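Local coordinates for molybdopterin biosynthesis protein (Mycobacterium abscessus, PDB 3TCR) that probably binds molybdopterin and takes part in the biosynthesis of the molybdenum cofactor, at residues V48-D53 with D79-V84; V106-G111 with V166-G171. All blocks are in the same frame, centred on the assembly; numbering follows the deposited sequence.

Contact 1 of 2, residues V48-D53 with D79-V84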
loop_
_atom_site.group_PDB
_atom_site.type_symbol
_atom_site.label_atom_id
_atom_site.label_comp_id
_atom_site.label_asym_id
_atom_site.label_seq_id
_atom_site.Cartn_x
_atom_site.Cartn_y
_atom_site.Cartn_z
ATOM N N VAL A 48 -3.396 14.261 -20.593
ATOM C CA VAL A 48 -4.282 14.403 -19.479
ATOM C C VAL A 48 -5.646 13.868 -19.828
ATOM O O VAL A 48 -6.229 14.229 -20.869
ATOM C CB VAL A 48 -4.435 15.886 -19.104
ATOM C CG1 VAL A 48 -5.289 16.028 -17.838
ATOM C CG2 VAL A 48 -3.061 16.500 -18.923
ATOM N N VAL A 49 -6.164 13.007 -18.960
ATOM C CA VAL A 49 -7.502 12.452 -19.099
ATOM C C VAL A 49 -8.359 12.972 -17.941
ATOM O O VAL A 49 -8.113 12.631 -16.807
ATOM C CB VAL A 49 -7.482 10.900 -19.058
ATOM C CG1 VAL A 49 -8.904 10.345 -19.194
ATOM C CG2 VAL A 49 -6.567 10.350 -20.153
ATOM N N ILE A 50 -9.349 13.816 -18.235
ATOM C CA ILE A 50 -10.253 14.355 -17.210
ATOM C C ILE A 50 -11.378 13.359 -17.066
ATOM O O ILE A 50 -12.066 13.088 -18.043
ATOM C CB ILE A 50 -10.880 15.696 -17.644
ATOM C CG1 ILE A 50 -9.796 16.764 -17.810
ATOM C CG2 ILE A 50 -11.978 16.125 -16.667
ATOM C CD1 ILE A 50 -8.925 16.955 -16.589
ATOM N N VAL A 51 -11.555 12.800 -15.877
ATOM C CA VAL A 51 -12.615 11.827 -15.647
ATOM C C VAL A 51 -13.691 12.512 -14.823
ATOM O O VAL A 51 -13.578 12.617 -13.601
ATOM C CB VAL A 51 -12.120 10.544 -14.916
ATOM C CG1 VAL A 51 -13.295 9.566 -14.735
ATOM C CG2 VAL A 51 -10.949 9.890 -15.668
ATOM N N ASN A 52 -14.710 13.016 -15.502
ATOM C CA ASN A 52 -15.746 13.814 -14.851
ATOM C C ASN A 52 -17.055 13.848 -15.637
ATOM O O ASN A 52 -17.099 14.392 -16.731
ATOM C CB ASN A 52 -15.219 15.235 -14.687
ATOM C CG ASN A 52 -16.025 16.047 -13.701
ATOM O OD1 ASN A 52 -17.199 16.363 -13.906
ATOM N ND2 ASN A 52 -15.381 16.383 -12.610
ATOM N N ASP A 53 -18.124 13.292 -15.088
ATOM C CA ASP A 53 -19.436 13.306 -15.801
ATOM C C ASP A 53 -19.926 14.678 -16.202
ATOM O O ASP A 53 -20.447 14.842 -17.292
ATOM C CB ASP A 53 -20.517 12.677 -14.948
ATOM C CG ASP A 53 -20.286 11.242 -14.751
ATOM O OD1 ASP A 53 -19.805 10.601 -15.710
ATOM O OD2 ASP A 53 -20.543 10.758 -13.637
ATOM N N ASP A 79 0.523 16.643 -25.142
ATOM C CA ASP A 79 -0.010 16.298 -26.467
ATOM C C ASP A 79 -1.463 16.680 -26.583
ATOM O O ASP A 79 -1.922 16.989 -27.678
ATOM C CB ASP A 79 0.136 14.783 -26.766
ATOM C CG ASP A 79 1.558 14.384 -27.151
ATOM O OD1 ASP A 79 2.409 15.288 -27.311
ATOM O OD2 ASP A 79 1.818 13.167 -27.299
ATOM N N GLY A 80 -2.197 16.682 -25.464
ATOM C CA GLY A 80 -3.645 16.910 -25.511
ATOM C C GLY A 80 -4.329 16.628 -24.195
ATOM O O GLY A 80 -3.693 16.181 -23.226
ATOM N N VAL A 81 -5.630 16.880 -24.161
ATOM C CA VAL A 81 -6.496 16.639 -23.013
ATOM C C VAL A 81 -7.695 15.878 -23.569
ATOM O O VAL A 81 -8.202 16.211 -24.646
ATOM C CB VAL A 81 -6.948 17.982 -22.346
ATOM C CG1 VAL A 81 -7.938 17.774 -21.181
ATOM C CG2 VAL A 81 -5.743 18.747 -21.829
ATOM N N VAL A 82 -8.119 14.830 -22.863
ATOM C CA VAL A 82 -9.290 14.055 -23.210
ATOM C C VAL A 82 -10.256 14.167 -22.048
ATOM O O VAL A 82 -9.832 14.067 -20.884
ATOM C CB VAL A 82 -8.925 12.553 -23.454
ATOM C CG1 VAL A 82 -10.188 11.738 -23.790
ATOM C CG2 VAL A 82 -7.932 12.415 -24.610
ATOM N N VAL A 83 -11.536 14.397 -22.337
ATOM C CA VAL A 83 -12.576 14.376 -21.321
ATOM C C VAL A 83 -13.427 13.110 -21.488
ATOM O O VAL A 83 -13.876 12.825 -22.578
ATOM C CB VAL A 83 -13.496 15.615 -21.391
ATOM C CG1 VAL A 83 -14.571 15.528 -20.283
ATOM C CG2 VAL A 83 -12.678 16.901 -21.220
ATOM N N VAL A 84 -13.626 12.354 -20.416
ATOM C CA VAL A 84 -14.489 11.196 -20.450
ATOM C C VAL A 84 -15.395 11.215 -19.225
ATOM O O VAL A 84 -15.121 11.900 -18.220
ATOM C CB VAL A 84 -13.679 9.860 -20.410
ATOM C CG1 VAL A 84 -12.798 9.687 -21.647
ATOM C CG2 VAL A 84 -12.851 9.764 -19.132
#

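Contact 2 of 2, residues V106-G111 with V166-G171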
loop_
_atom_site.group_PDB
_atom_site.type_symbol
_atom_site.label_atom_id
_atom_site.label_comp_id
_atom_site.label_asym_id
_atom_site.label_seq_id
_atom_site.Cartn_x
_atom_site.Cartn_y
_atom_site.Cartn_z
ATOM N N VAL A 106 0.642 9.564 -18.745
ATOM C CA VAL A 106 -0.778 9.858 -18.717
ATOM C C VAL A 106 -1.167 10.111 -17.267
ATOM O O VAL A 106 -0.915 9.253 -16.394
ATOM C CB VAL A 106 -1.589 8.673 -19.257
ATOM C CG1 VAL A 106 -3.074 8.869 -18.980
ATOM C CG2 VAL A 106 -1.302 8.428 -20.738
ATOM N N VAL A 107 -1.703 11.302 -16.989
ATOM C CA VAL A 107 -2.286 11.649 -15.703
ATOM C C VAL A 107 -3.802 11.708 -15.894
ATOM O O VAL A 107 -4.300 12.463 -16.749
ATOM C CB VAL A 107 -1.796 13.028 -15.267
ATOM C CG1 VAL A 107 -2.423 13.481 -13.929
ATOM C CG2 VAL A 107 -0.260 13.053 -15.221
ATOM N N THR A 108 -4.534 10.886 -15.144
ATOM C CA THR A 108 -5.992 10.923 -15.125
ATOM C C THR A 108 -6.345 11.720 -13.864
ATOM O O THR A 108 -5.639 11.597 -12.848
ATOM C CB THR A 108 -6.643 9.509 -15.044
ATOM O OG1 THR A 108 -6.445 8.929 -13.741
ATOM C CG2 THR A 108 -6.088 8.566 -16.088
ATOM N N VAL A 109 -7.425 12.504 -13.932
ATOM C CA VAL A 109 -7.818 13.439 -12.888
ATOM C C VAL A 109 -9.299 13.232 -12.653
ATOM O O VAL A 109 -10.102 13.476 -13.557
ATOM C CB VAL A 109 -7.635 14.914 -13.352
ATOM C CG1 VAL A 109 -8.103 15.922 -12.281
ATOM C CG2 VAL A 109 -6.198 15.161 -13.780
ATOM N N GLY A 110 -9.668 12.783 -11.452
ATOM C CA GLY A 110 -11.061 12.455 -11.157
ATOM C C GLY A 110 -11.325 10.969 -11.035
ATOM O O GLY A 110 -10.485 10.109 -11.477
ATOM N N GLY A 111 -12.462 10.662 -10.389
ATOM C CA GLY A 111 -12.984 9.298 -10.360
ATOM C C GLY A 111 -12.273 8.349 -9.409
ATOM O O GLY A 111 -12.307 7.131 -9.604
ATOM N N VAL A 166 1.233 5.607 -16.185
ATOM C CA VAL A 166 -0.154 5.982 -15.954
ATOM C C VAL A 166 -0.362 6.192 -14.454
ATOM O O VAL A 166 -0.044 5.307 -13.651
ATOM C CB VAL A 166 -1.139 4.905 -16.472
ATOM C CG1 VAL A 166 -2.584 5.411 -16.363
ATOM C CG2 VAL A 166 -0.779 4.489 -17.915
ATOM N N VAL A 167 -0.881 7.367 -14.089
ATOM C CA VAL A 167 -1.110 7.742 -12.696
ATOM C C VAL A 167 -2.485 8.415 -12.506
ATOM O O VAL A 167 -2.810 9.417 -13.178
ATOM C CB VAL A 167 0.007 8.703 -12.204
ATOM C CG1 VAL A 167 -0.127 8.998 -10.699
ATOM C CG2 VAL A 167 1.412 8.140 -12.565
ATOM N N ASN A 168 -3.297 7.849 -11.618
ATOM C CA ASN A 168 -4.571 8.453 -11.217
ATOM C C ASN A 168 -4.402 9.490 -10.096
ATOM O O ASN A 168 -3.814 9.177 -9.030
ATOM C CB ASN A 168 -5.505 7.394 -10.617
ATOM C CG ASN A 168 -5.820 6.228 -11.540
ATOM O OD1 ASN A 168 -6.024 5.101 -11.032
ATOM N ND2 ASN A 168 -5.957 6.478 -12.855
ATOM N N ILE A 169 -4.931 10.692 -10.288
ATOM C CA ILE A 169 -5.091 11.609 -9.148
ATOM C C ILE A 169 -6.543 12.072 -8.965
ATOM O O ILE A 169 -7.338 12.027 -9.912
ATOM C CB ILE A 169 -4.091 12.779 -9.195
ATOM C CG1 ILE A 169 -4.421 13.792 -10.239
ATOM C CG2 ILE A 169 -2.671 12.297 -9.552
ATOM C CD1 ILE A 169 -3.158 14.631 -10.532
ATOM N N ALA A 170 -6.875 12.484 -7.745
ATOM C CA ALA A 170 -8.220 12.978 -7.419
ATOM C C ALA A 170 -8.491 14.250 -8.158
ATOM O O ALA A 170 -7.570 14.939 -8.618
ATOM C CB ALA A 170 -8.426 13.183 -5.915
ATOM N N GLY A 171 -9.781 14.549 -8.285
ATOM C CA GLY A 171 -10.258 15.603 -9.173
ATOM C C GLY A 171 -10.135 17.076 -8.775
ATOM O O GLY A 171 -10.231 17.958 -9.660
HETATM O O HOH W 1 -7.850 9.855 -11.656
#

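Contact 1 of 2, residues V48-D53 with D79-V84
With CG1 of V84 beside the backbone N (chi1 -64°), CG2 is left between N and the carbonyl carbon, and this methyl comes to 4.0 Å from V51 CG2 and equally near V49 CG1. On the other face of the sheet I50, with CG1 beside its backbone N (chi1 -64°), reaches back along the strand until CG1 lies 4.0 Å from V81 CG1. The two strands are the parallel pair of a beta-alpha-beta unit, 44-51 and 76-84, joined through helix 64-73. That helix packs on V48 and V81, whereas helix 88-100 meets V49, V51 and V84 on the opposite face. Beta-branched residues suit both faces: their branching at CB favours extended backbone and offers methyls to either helix layer. Five backbone bonds link 48-53 to 79-84; the first of them, V48 N to G80 O, is long at 3.3 Å, although the hydrogen points almost straight at the acceptor; the next, V82 N to V48 O, is 2.8 Å. Past the strand end N52 still donates through its backbone, while its side-chain OD1 turns away to accept from T55 N, a role an amide oxygen fills well. N52 N lies 3.0 Å from V84 O, the last of the five bonds.

Contact 2 of 2, residues V106-G111 with V166-G171
T108 and N168 lie side by side and point the same way from neighbouring strands, and the end of N168 leans in toward the threonine hydroxyl. N168 ND2 donates to T108 OG1 at 2.7 Å, the oxygen standing 19° out of the amide plane; the bond is short but bent, 147° at the hydrogen. The threonine torsion makes this possible: with chi1 71°, OG1 sits between the backbone N and the carbonyl carbon and leans toward the asparagine. The same hydroxyl donates to a water 2.7 Å from OG1, and that water in turn donates to G110 O and I169 O. A threonine suits the place because its hydroxyl can accept and donate at once, and an asparagine because its amide has further groups to offer: ND2 also bonds to T124 OG1 and OD1 accepts from V157 N, so that three bonds, counting the one to T108, grip the buried amide. Strands 105-109 and 164-169 run parallel in the mixed sheet at the core of this alpha/beta fold, and helices 64-73 and 173-196 pack on the face bearing V107 and V109. There I169 CD1 crosses over to V107 CG1, 3.7 Å away, whereas I169 CG1 runs beside V109 CG2 at 4.2 Å. The longer isoleucine thus bridges two valines of the adjoining strand. Just past strand 105-109, G110 N donates to O of I169, the last residue of its strand, 2.9 Å away and in the carbonyl plane. The backbone angles of G110 call for glycine, since a CB there would jam against V109 O; at G171 a side chain would press on G110 CA.

In the fold
Contact 1 closes before contact 2 opens along the chain, yet their centres lie about 9 Å apart in one mixed sheet. Strand 44-51 of contact 1 and strand 105-109 of contact 2 are neighbours, probably joined by backbone hydrogen bonds from V49 N to V107 O and from V51 N to V109 O. The four segments therefore make a continuous parallel run, in the order 76-84, 44-51, 105-109, 164-169, with contact 2 near the centre of the chain and contact 1 toward one edge. Helix 64-73 spans both, touching V48 and V81 as well as V107 and V109. All four segments fall within the probable molybdopterin-binding domain, consistent with their forming its structural core.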